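Local coordinates for protein cycloalternan-forming enzyme (Listeria monocytogenes serovar 1/2a, PDB 5F7U) that belongs to glycosyl hydrolase family 31 and binds glucose-containing glycans and magnesium ions in a multidomain chain built round a TIM barrel, at residues A[364-376]-A[658-672]. The protein carries 1 engineered substitution. Numbering follows the deposited sequence.
With MG (magnesium ion), chain J; GLC (alpha-D-glucopyranose), chain F; GLC (alpha-D-glucopyranose), chain B; GLC (alpha-D-glucopyranose), chain C.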
ATOM      1  N   ALA A 364      12.355   6.720  -9.272  1.00 14.00           N
ATOM      2  CA  ALA A 364      11.235   5.810  -9.096  1.00 13.53           C
ATOM      3  C   ALA A 364       9.926   6.536  -8.739  1.00 13.41           C
ATOM      4  O   ALA A 364       8.846   5.976  -8.937  1.00 13.14           O
ATOM      5  CB  ALA A 364      11.584   4.746  -8.059  1.00 13.76           C
ATOM      6  N   PHE A 365      10.038   7.774  -8.253  1.00 13.28           N
ATOM      7  CA  PHE A 365       8.881   8.566  -7.785  1.00 13.18           C
ATOM      8  C   PHE A 365       8.329   9.584  -8.780  1.00 13.33           C
ATOM      9  O   PHE A 365       7.408  10.343  -8.450  1.00 13.63           O
ATOM     10  CB  PHE A 365       9.215   9.163  -6.414  1.00 12.98           C
ATOM     11  CG  PHE A 365       9.467   8.092  -5.406  1.00 12.68           C
ATOM     12  CD1 PHE A 365       8.393   7.448  -4.786  1.00 12.33           C
ATOM     13  CD2 PHE A 365      10.768   7.636  -5.170  1.00 12.98           C
ATOM     14  CE1 PHE A 365       8.605   6.379  -3.916  1.00 12.27           C
ATOM     15  CE2 PHE A 365      10.994   6.573  -4.305  1.00 12.85           C
ATOM     16  CZ  PHE A 365       9.913   5.946  -3.667  1.00 12.63           C
ATOM     17  N   GLY A 366       8.885   9.597  -9.993  1.00 13.50           N
ATOM     18  CA  GLY A 366       8.291  10.356 -11.091  1.00 13.50           C
ATOM     19  C   GLY A 366       7.344   9.477 -11.904  1.00 13.45           C
ATOM     20  O   GLY A 366       7.067   8.315 -11.530  1.00 13.45           O
ATOM     21  N   LEU A 367       6.866   9.988 -13.036  1.00 13.13           N
ATOM     22  CA  LEU A 367       5.910   9.208 -13.818  1.00 12.95           C
ATOM     23  C   LEU A 367       6.606   8.052 -14.555  1.00 13.00           C
ATOM     24  O   LEU A 367       7.649   8.265 -15.182  1.00 13.11           O
ATOM     25  CB  LEU A 367       5.198  10.086 -14.850  1.00 12.99           C
ATOM     26  CG  LEU A 367       4.272   9.411 -15.881  1.00 12.97           C
ATOM     27  CD1 LEU A 367       3.075   8.755 -15.184  1.00 12.58           C
ATOM     28  CD2 LEU A 367       3.818  10.467 -16.895  1.00 13.42           C
ATOM     29  N   TRP A 368       5.993   6.866 -14.478  1.00 12.82           N
ATOM     30  CA  TRP A 368       6.392   5.715 -15.281  1.00 13.11           C
ATOM     31  C   TRP A 368       5.490   5.558 -16.487  1.00 13.22           C
ATOM     32  O   TRP A 368       4.273   5.549 -16.332  1.00 13.16           O
ATOM     33  CB  TRP A 368       6.276   4.427 -14.481  1.00 13.00           C
ATOM     34  CG  TRP A 368       7.223   4.284 -13.344  1.00 13.58           C
ATOM     35  CD1 TRP A 368       7.256   5.032 -12.200  1.00 13.52           C
ATOM     36  CD2 TRP A 368       8.239   3.285 -13.215  1.00 13.73           C
ATOM     37  NE1 TRP A 368       8.263   4.559 -11.361  1.00 13.86           N
ATOM     38  CE2 TRP A 368       8.884   3.499 -11.971  1.00 13.87           C
ATOM     39  CE3 TRP A 368       8.690   2.244 -14.044  1.00 14.12           C
ATOM     40  CZ2 TRP A 368       9.939   2.698 -11.517  1.00 13.92           C
ATOM     41  CZ3 TRP A 368       9.776   1.440 -13.585  1.00 14.66           C
ATOM     42  CH2 TRP A 368      10.369   1.678 -12.328  1.00 14.36           C
ATOM     43  N   MET A 369       6.093   5.412 -17.674  1.00 13.75           N
ATOM     44  CA  MET A 369       5.338   5.159 -18.928  1.00 14.09           C
ATOM     45  C   MET A 369       5.490   3.718 -19.361  1.00 13.91           C
ATOM     46  O   MET A 369       6.597   3.185 -19.387  1.00 14.16           O
ATOM     47  CB  MET A 369       5.873   6.044 -20.058  1.00 14.98           C
ATOM     48  CG  MET A 369       5.994   7.503 -19.645  1.00 15.85           C
ATOM     49  SD  MET A 369       6.010   8.628 -21.057  1.00 17.07           S
ATOM     50  CE  MET A 369       7.372   7.958 -22.017  1.00 16.86           C
ATOM     51  N   SER A 370       4.385   3.099 -19.753  1.00 13.68           N
ATOM     52  CA  SER A 370       4.405   1.677 -20.102  1.00 13.65           C
ATOM     53  C   SER A 370       3.268   1.416 -21.083  1.00 13.64           C
ATOM     54  O   SER A 370       2.244   2.090 -21.012  1.00 13.76           O
ATOM     55  CB  SER A 370       4.226   0.828 -18.838  1.00 13.54           C
ATOM     56  OG  SER A 370       4.159  -0.564 -19.143  1.00 14.10           O
ATOM     57  N   ALA A 371       3.450   0.433 -21.966  1.00 13.51           N
ATOM     58  CA  ALA A 371       2.382  -0.072 -22.852  1.00 13.80           C
ATOM     59  C   ALA A 371       2.850  -1.377 -23.438  1.00 14.06           C
ATOM     60  O   ALA A 371       3.927  -1.437 -24.053  1.00 14.25           O
ATOM     61  CB  ALA A 371       2.051   0.918 -23.975  1.00 14.24           C
ATOM     62  N   ASN A 372       2.041  -2.426 -23.280  1.00 14.11           N
ATOM     63  CA  ASN A 372       2.439  -3.714 -23.825  1.00 14.50           C
ATOM     64  C   ASN A 372       2.656  -3.653 -25.339  1.00 15.02           C
ATOM     65  O   ASN A 372       3.480  -4.405 -25.870  1.00 14.96           O
ATOM     66  CB  ASN A 372       1.428  -4.808 -23.471  1.00 14.64           C
ATOM     67  CG  ASN A 372       1.939  -6.189 -23.810  1.00 15.46           C
ATOM     68  OD1 ASN A 372       1.561  -6.765 -24.848  1.00 16.00           O
ATOM     69  ND2 ASN A 372       2.825  -6.722 -22.965  1.00 15.33           N
ATOM     70  N   GLU A 373       1.931  -2.767 -26.024  1.00 15.09           N
ATOM     71  CA  GLU A 373       2.052  -2.638 -27.488  1.00 16.02           C
ATOM     72  C   GLU A 373       3.396  -2.105 -28.024  1.00 16.29           C
ATOM     73  O   GLU A 373       3.666  -2.216 -29.230  1.00 17.77           O
ATOM     74  CB  GLU A 373       0.890  -1.826 -28.068  1.00 16.37           C
ATOM     75  CG  GLU A 373       0.901  -0.345 -27.712  1.00 16.82           C
ATOM     76  CD  GLU A 373      -0.414   0.333 -28.068  1.00 17.23           C
ATOM     77  OE1 GLU A 373      -1.449   0.058 -27.408  1.00 16.74           O
ATOM     78  OE2 GLU A 373      -0.406   1.165 -29.017  1.00 17.86           O
ATOM     79  N   TRP A 374       4.203  -1.506 -27.144  1.00 15.94           N
ATOM     80  CA  TRP A 374       5.526  -1.021 -27.537  1.00 15.99           C
ATOM     81  C   TRP A 374       6.437  -2.225 -27.737  1.00 16.19           C
ATOM     82  O   TRP A 374       6.807  -2.915 -26.771  1.00 15.75           O
ATOM     83  CB  TRP A 374       6.089  -0.085 -26.469  1.00 15.68           C
ATOM     84  CG  TRP A 374       5.290   1.172 -26.293  1.00 15.48           C
ATOM     85  CD1 TRP A 374       4.360   1.709 -27.164  1.00 15.52           C
ATOM     86  CD2 TRP A 374       5.363   2.064 -25.182  1.00 15.27           C
ATOM     87  NE1 TRP A 374       3.846   2.881 -26.635  1.00 15.32           N
ATOM     88  CE2 TRP A 374       4.458   3.128 -25.436  1.00 15.44           C
ATOM     89  CE3 TRP A 374       6.106   2.069 -23.985  1.00 15.27           C
ATOM     90  CZ2 TRP A 374       4.253   4.174 -24.522  1.00 15.43           C
ATOM     91  CZ3 TRP A 374       5.912   3.135 -23.083  1.00 15.15           C
ATOM     92  CH2 TRP A 374       4.999   4.158 -23.363  1.00 15.32           C
ATOM     93  N   ASP A 375       6.761  -2.507 -28.996  1.00 16.85           N
ATOM     94  CA  ASP A 375       7.459  -3.752 -29.313  1.00 17.32           C
ATOM     95  C   ASP A 375       8.579  -3.590 -30.318  1.00 17.79           C
ATOM     96  O   ASP A 375       9.051  -4.583 -30.883  1.00 17.77           O
ATOM     97  CB  ASP A 375       6.464  -4.827 -29.812  1.00 18.12           C
ATOM     98  CG  ASP A 375       5.923  -4.530 -31.218  1.00 19.07           C
ATOM     99  OD1 ASP A 375       5.720  -3.341 -31.573  1.00 19.94           O
ATOM    100  OD2 ASP A 375       5.671  -5.507 -31.964  1.00 20.03           O
ATOM    101  N   ARG A 376       8.993  -2.350 -30.554  1.00 17.87           N
ATOM    102  CA  ARG A 376      10.070  -2.077 -31.505  1.00 18.91           C
ATOM    103  C   ARG A 376      10.680  -0.722 -31.211  1.00 18.95           C
ATOM    104  O   ARG A 376      10.085   0.097 -30.512  1.00 18.48           O
ATOM    105  CB  ARG A 376       9.554  -2.145 -32.955  1.00 19.71           C
ATOM    106  CG  ARG A 376       8.410  -1.178 -33.273  1.00 20.17           C
ATOM    107  CD  ARG A 376       7.676  -1.636 -34.539  1.00 21.63           C
ATOM    108  NE  ARG A 376       6.739  -2.721 -34.228  1.00 22.47           N
ATOM    109  CZ  ARG A 376       6.282  -3.622 -35.098  1.00 23.83           C
ATOM    110  NH1 ARG A 376       6.686  -3.624 -36.368  1.00 25.09           N
ATOM    111  NH2 ARG A 376       5.430  -4.554 -34.688  1.00 23.81           N
ATOM    112  N   MET A 658       3.416   6.612  -9.515  1.00 12.84           N
ATOM    113  CA  MET A 658       2.519   7.033 -10.600  1.00 12.81           C
ATOM    114  C   MET A 658       2.946   6.339 -11.894  1.00 12.63           C
ATOM    115  O   MET A 658       4.107   6.455 -12.308  1.00 12.74           O
ATOM    116  CB  MET A 658       2.591   8.556 -10.782  1.00 13.75           C
ATOM    117  CG  MET A 658       1.550   9.107 -11.749  1.00 14.23           C
ATOM    118  SD  MET A 658       1.832  10.855 -12.072  1.00 16.07           S
ATOM    119  CE  MET A 658       0.335  11.162 -13.006  1.00 16.24           C
ATOM    120  N   GLN A 659       2.015   5.598 -12.522  1.00 11.99           N
ATOM    121  CA  GLN A 659       2.377   4.745 -13.679  1.00 12.06           C
ATOM    122  C   GLN A 659       1.152   4.507 -14.561  1.00 11.91           C
ATOM    123  O   GLN A 659       0.097   4.119 -14.043  1.00 11.91           O
ATOM    124  CB  GLN A 659       2.906   3.378 -13.179  1.00 12.03           C
ATOM    125  CG  GLN A 659       3.374   2.381 -14.261  1.00 12.72           C
ATOM    126  CD  GLN A 659       2.486   1.155 -14.454  1.00 12.88           C
ATOM    127  OE1 GLN A 659       2.899   0.202 -15.130  1.00 13.49           O
ATOM    128  NE2 GLN A 659       1.275   1.154 -13.882  1.00 12.60           N
ATOM    129  N   PHE A 660       1.281   4.744 -15.868  1.00 12.08           N
ATOM    130  CA  PHE A 660       0.237   4.294 -16.832  1.00 12.05           C
ATOM    131  C   PHE A 660       0.708   3.070 -17.582  1.00 12.20           C
ATOM    132  O   PHE A 660       1.922   2.862 -17.758  1.00 12.01           O
ATOM    133  CB  PHE A 660      -0.286   5.425 -17.779  1.00 12.45           C
ATOM    134  CG  PHE A 660       0.727   5.944 -18.787  1.00 13.02           C
ATOM    135  CD1 PHE A 660       1.038   5.208 -19.948  1.00 13.15           C
ATOM    136  CD2 PHE A 660       1.335   7.205 -18.608  1.00 13.27           C
ATOM    137  CE1 PHE A 660       1.950   5.701 -20.886  1.00 13.68           C
ATOM    138  CE2 PHE A 660       2.260   7.699 -19.541  1.00 13.52           C
ATOM    139  CZ  PHE A 660       2.555   6.950 -20.691  1.00 13.67           C
ATOM    140  N   HIS A 661      -0.253   2.265 -18.034  1.00 12.17           N
ATOM    141  CA  HIS A 661       0.054   0.963 -18.631  1.00 12.35           C
ATOM    142  C   HIS A 661      -1.159   0.483 -19.430  1.00 12.50           C
ATOM    143  O   HIS A 661      -2.305   0.943 -19.201  1.00 12.44           O
ATOM    144  CB  HIS A 661       0.436  -0.045 -17.510  1.00 12.11           C
ATOM    145  CG  HIS A 661       0.808  -1.407 -18.011  1.00 12.13           C
ATOM    146  ND1 HIS A 661       1.700  -1.608 -19.045  1.00 12.41           N
ATOM    147  CD2 HIS A 661       0.381  -2.639 -17.633  1.00 12.09           C
ATOM    148  CE1 HIS A 661       1.811  -2.909 -19.281  1.00 12.77           C
ATOM    149  NE2 HIS A 661       1.028  -3.559 -18.432  1.00 12.42           N
ATOM    150  N   SER A 662      -0.908  -0.414 -20.385  1.00 12.86           N
ATOM    151  CA  SER A 662      -1.982  -0.994 -21.172  1.00 13.11           C
ATOM    152  C   SER A 662      -1.672  -2.436 -21.540  1.00 13.58           C
ATOM    153  O   SER A 662      -0.523  -2.790 -21.790  1.00 13.56           O
ATOM    154  CB  SER A 662      -2.282  -0.163 -22.430  1.00 13.39           C
ATOM    155  OG  SER A 662      -1.096   0.031 -23.193  1.00 13.71           O
ATOM    156  N   GLU A 663      -2.727  -3.237 -21.624  1.00 14.01           N
ATOM    157  CA  GLU A 663      -2.610  -4.675 -21.854  1.00 15.05           C
ATOM    158  C   GLU A 663      -2.326  -5.125 -23.299  1.00 15.64           C
ATOM    159  O   GLU A 663      -1.525  -6.044 -23.535  1.00 15.63           O
ATOM    160  CB  GLU A 663      -3.914  -5.328 -21.404  1.00 15.88           C
ATOM    161  CG  GLU A 663      -3.885  -6.839 -21.540  1.00 17.46           C
ATOM    162  CD  GLU A 663      -5.213  -7.480 -21.233  1.00 18.55           C
ATOM    163  OE1 GLU A 663      -6.227  -7.162 -21.914  1.00 19.17           O
ATOM    164  OE2 GLU A 663      -5.223  -8.312 -20.308  1.00 19.44           O
ATOM    165  N   LYS A 664      -3.026  -4.537 -24.266  1.00 16.23           N
ATOM    166  CA  LYS A 664      -3.096  -5.151 -25.611  1.00 17.24           C
ATOM    167  C   LYS A 664      -1.768  -5.093 -26.357  1.00 17.16           C
ATOM    168  O   LYS A 664      -1.034  -4.105 -26.277  1.00 16.84           O
ATOM    169  CB  LYS A 664      -4.231  -4.547 -26.446  1.00 18.62           C
ATOM    170  CG  LYS A 664      -5.646  -4.752 -25.875  1.00 19.92           C
ATOM    171  CD  LYS A 664      -6.011  -6.225 -25.742  1.00 22.01           C
ATOM    172  CE  LYS A 664      -7.483  -6.394 -25.391  1.00 24.62           C
ATOM    173  NZ  LYS A 664      -7.679  -7.358 -24.266  1.00 26.73           N
ATOM    174  N   SER A 665      -1.455  -6.170 -27.069  1.00 17.24           N
ATOM    175  CA  SER A 665      -0.121  -6.310 -27.668  1.00 17.88           C
ATOM    176  C   SER A 665       0.021  -5.660 -29.041  1.00 18.51           C
ATOM    177  O   SER A 665       1.117  -5.239 -29.399  1.00 17.85           O
ATOM    178  CB  SER A 665       0.289  -7.782 -27.735  1.00 18.23           C
ATOM    179  OG  SER A 665      -0.616  -8.496 -28.580  1.00 19.09           O
ATOM    180  N   ASP A 666      -1.063  -5.609 -29.829  1.00 18.86           N
ATOM    181  CA  ASP A 666      -0.999  -5.002 -31.172  1.00 19.83           C
ATOM    182  C   ASP A 666      -2.369  -4.444 -31.577  1.00 19.74           C
ATOM    183  O   ASP A 666      -2.957  -4.877 -32.574  1.00 20.10           O
ATOM    184  CB  ASP A 666      -0.475  -6.027 -32.192  1.00 21.18           C
ATOM    185  CG  ASP A 666      -0.177  -5.419 -33.558  1.00 22.76           C
ATOM    186  OD1 ASP A 666       0.104  -4.194 -33.673  1.00 23.60           O
ATOM    187  OD2 ASP A 666      -0.213  -6.194 -34.531  1.00 24.03           O
ATOM    188  N   PRO A 667      -2.896  -3.495 -30.791  1.00 19.29           N
ATOM    189  CA  PRO A 667      -4.251  -3.031 -31.050  1.00 19.78           C
ATOM    190  C   PRO A 667      -4.300  -1.954 -32.130  1.00 20.63           C
ATOM    191  O   PRO A 667      -3.287  -1.297 -32.400  1.00 20.76           O
ATOM    192  CB  PRO A 667      -4.656  -2.429 -29.702  1.00 18.95           C
ATOM    193  CG  PRO A 667      -3.386  -1.861 -29.173  1.00 18.78           C
ATOM    194  CD  PRO A 667      -2.319  -2.849 -29.587  1.00 18.97           C
ATOM    195  N   SER A 668      -5.478  -1.774 -32.722  1.00 21.30           N
ATOM    196  CA  SER A 668      -5.716  -0.672 -33.625  1.00 22.69           C
ATOM    197  C   SER A 668      -7.157  -0.223 -33.343  1.00 22.77           C
ATOM    198  O   SER A 668      -8.088  -1.015 -33.544  1.00 23.27           O
ATOM    199  CB  SER A 668      -5.515  -1.137 -35.080  1.00 24.29           C
ATOM    200  OG  SER A 668      -5.463  -0.031 -35.953  1.00 27.06           O
ATOM    201  N   PRO A 669      -7.372   0.995 -32.828  1.00 22.08           N
ATOM    202  CA  PRO A 669      -6.333   1.988 -32.514  1.00 21.45           C
ATOM    203  C   PRO A 669      -5.541   1.680 -31.243  1.00 20.38           C
ATOM    204  O   PRO A 669      -5.868   0.734 -30.506  1.00 20.00           O
ATOM    205  CB  PRO A 669      -7.145   3.273 -32.311  1.00 21.83           C
ATOM    206  CG  PRO A 669      -8.469   2.790 -31.817  1.00 21.69           C
ATOM    207  CD  PRO A 669      -8.731   1.507 -32.554  1.00 21.99           C
ATOM    208  N   SER A 670      -4.517   2.493 -30.992  1.00 19.33           N
ATOM    209  CA  SER A 670      -3.662   2.319 -29.819  1.00 18.36           C
ATOM    210  C   SER A 670      -4.462   2.252 -28.526  1.00 17.63           C
ATOM    211  O   SER A 670      -5.408   3.025 -28.334  1.00 17.51           O
ATOM    212  CB  SER A 670      -2.686   3.483 -29.701  1.00 18.11           C
ATOM    213  OG  SER A 670      -1.836   3.302 -28.571  1.00 17.79           O
ATOM    214  N   GLU A 671      -4.023   1.377 -27.629  1.00 16.86           N
ATOM    215  CA  GLU A 671      -4.600   1.286 -26.293  1.00 16.82           C
ATOM    216  C   GLU A 671      -3.776   1.990 -25.219  1.00 16.14           C
ATOM    217  O   GLU A 671      -4.113   1.881 -24.037  1.00 15.18           O
ATOM    218  CB  GLU A 671      -4.804  -0.192 -25.906  1.00 17.73           C
ATOM    219  CG  GLU A 671      -5.928  -0.894 -26.675  1.00 19.62           C
ATOM    220  CD  GLU A 671      -7.329  -0.378 -26.363  1.00 21.39           C
ATOM    221  OE1 GLU A 671      -7.569   0.254 -25.320  1.00 23.44           O
ATOM    222  OE2 GLU A 671      -8.226  -0.610 -27.180  1.00 22.67           O
ATOM    223  N   GLU A 672      -2.727   2.733 -25.600  1.00 15.81           N
ATOM    224  CA  GLU A 672      -1.914   3.435 -24.584  1.00 15.54           C
ATOM    225  C   GLU A 672      -2.789   4.264 -23.642  1.00 14.99           C
ATOM    226  O   GLU A 672      -3.650   5.045 -24.097  1.00 14.94           O
ATOM    227  CB  GLU A 672      -0.955   4.443 -25.207  1.00 16.92           C
ATOM    228  CG  GLU A 672       0.172   3.895 -26.040  1.00 17.84           C
ATOM    229  CD  GLU A 672       1.034   5.022 -26.590  1.00 19.08           C
ATOM    230  OE1 GLU A 672       0.956   6.206 -26.128  1.00 19.21           O
ATOM    231  OE2 GLU A 672       1.769   4.729 -27.548  1.00 20.35           O
TER
HETATM  232 MG    MG J1104       3.993  -2.001 -31.393  1.00 15.14          MG
HETATM  233  C1  GLC F   2       0.736  -9.702 -16.805  1.00 24.23           C
HETATM  234  C2  GLC F   2       0.880  -8.328 -16.115  1.00 22.22           C
HETATM  235  C3  GLC F   2       0.589  -7.145 -17.059  1.00 21.59           C
HETATM  236  C4  GLC F   2       1.426  -7.266 -18.343  1.00 21.87           C
HETATM  237  C5  GLC F   2       1.392  -8.695 -18.905  1.00 23.14           C
HETATM  238  C6  GLC F   2       2.331  -8.907 -20.081  1.00 23.44           C
HETATM  239  O2  GLC F   2       0.138  -8.304 -14.892  1.00 22.18           O
HETATM  240  O3  GLC F   2       0.888  -5.885 -16.430  1.00 19.32           O
HETATM  241  O4  GLC F   2       0.937  -6.348 -19.338  1.00 19.95           O
HETATM  242  O5  GLC F   2       1.653  -9.714 -17.919  1.00 23.37           O
HETATM  243  O6  GLC F   2       2.034 -10.221 -20.594  1.00 24.60           O
HETATM  244  C1  GLC B   3       1.955 -10.203 -22.041  1.00 25.64           C
HETATM  245  C2  GLC B   3       1.537 -11.587 -22.557  1.00 27.55           C
HETATM  246  C3  GLC B   3       2.701 -12.583 -22.491  1.00 27.41           C
HETATM  247  C4  GLC B   3       3.951 -12.022 -23.168  1.00 26.07           C
HETATM  248  C5  GLC B   3       4.290 -10.676 -22.510  1.00 24.53           C
HETATM  249  C6  GLC B   3       5.564 -10.018 -23.024  1.00 23.74           C
HETATM  250  O2  GLC B   3       0.465 -12.101 -21.763  1.00 29.08           O
HETATM  251  O3  GLC B   3       2.327 -13.823 -23.104  1.00 28.66           O
HETATM  252  O4  GLC B   3       5.026 -12.956 -23.018  1.00 26.18           O
HETATM  253  O5  GLC B   3       3.177  -9.772 -22.670  1.00 23.89           O
HETATM  254  O6  GLC B   3       5.345  -9.573 -24.366  1.00 23.42           O
HETATM  255  C1  GLC C   1      -3.034 -13.371 -18.149  1.00 38.74           C
HETATM  256  C2  GLC C   1      -1.923 -13.570 -17.110  1.00 36.33           C
HETATM  257  C3  GLC C   1      -1.463 -12.233 -16.512  1.00 33.93           C
HETATM  258  C4  GLC C   1      -0.974 -11.281 -17.611  1.00 32.96           C
HETATM  259  C5  GLC C   1      -2.120 -11.139 -18.640  1.00 36.21           C
HETATM  260  C6  GLC C   1      -1.751 -10.298 -19.853  1.00 36.33           C
HETATM  261  O1  GLC C   1      -4.256 -12.988 -17.501  1.00 43.14           O
HETATM  262  O2  GLC C   1      -2.405 -14.418 -16.068  1.00 35.20           O
HETATM  263  O3  GLC C   1      -0.454 -12.477 -15.534  1.00 33.34           O
HETATM  264  O4  GLC C   1      -0.659  -9.969 -17.087  1.00 27.21           O
HETATM  265  O5  GLC C   1      -2.661 -12.386 -19.131  1.00 38.79           O
HETATM  266  O6  GLC C   1      -2.440  -9.068 -19.644  1.00 36.91           O
HETATM  267  O   HOH W   1       6.248   7.252  -9.195  1.00 14.59           O
HETATM  268  O   HOH W   2      -0.284   2.344 -21.909  1.00 13.14           O
HETATM  269  O   HOH W   3       4.538  -1.388 -16.470  1.00 17.29           O
HETATM  270  O   HOH W   4      -0.844  -1.521 -25.219  1.00 14.68           O
HETATM  271  O   HOH W   5       1.722   2.835 -29.578  1.00 28.09           O
HETATM  272  O   HOH W   6       2.594  -3.857 -31.450  1.00 24.48           O
HETATM  273  O   HOH W   7       2.573  -0.160 -31.320  1.00 44.26           O
HETATM  274  O   HOH W   8       4.155  -1.508 -33.519  1.00 42.25           O
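M658 accepts the backbone N-H of W368 on its carbonyl oxygen (N to O 2.9 Å), helping close the TIM barrel: strand 367-369, the first, runs parallel to strand 657-660, the eighth. F660 N returns the favour to W368 O. The F660 ring lies on the side of L367 and M369; its CG sits between backbone N and carbonyl carbon (chi1 68°), which turns one face under the CA of M369 in a CH-pi contact, while L367 CD2 meets its edge.

Past the strands both segments enter the glycan pocket. H661 gives S370 OG a weak, bent bond from ND1 (2.7 Å); its other ring nitrogen, NE2, donates to O4 of a glucose. S662 O takes the N-H of N372, whose ND2 bonds to E400 and to the ring oxygen of a second glucose; E663 OE2 accepts from O6 of a third and from Y275 OH, while OE1 bonds to T636 and K664.

The turn from P667 to E672 closes on the E373 carboxylate. S670 OG donates to OE2 (2.6 Å) from above the carboxylate plane, and E671 N takes the syn lone pair of OE1; the backbone O of E373 binds magnesium with D375 OD1, D379 and three waters. Last comes E672, its OE1 held by S674 OG: W374 NE1 donates to OE2 from above that carboxylate (2.9 Å, 169° at the hydrogen), with OE2 in the indole plane and the two planes 83° apart.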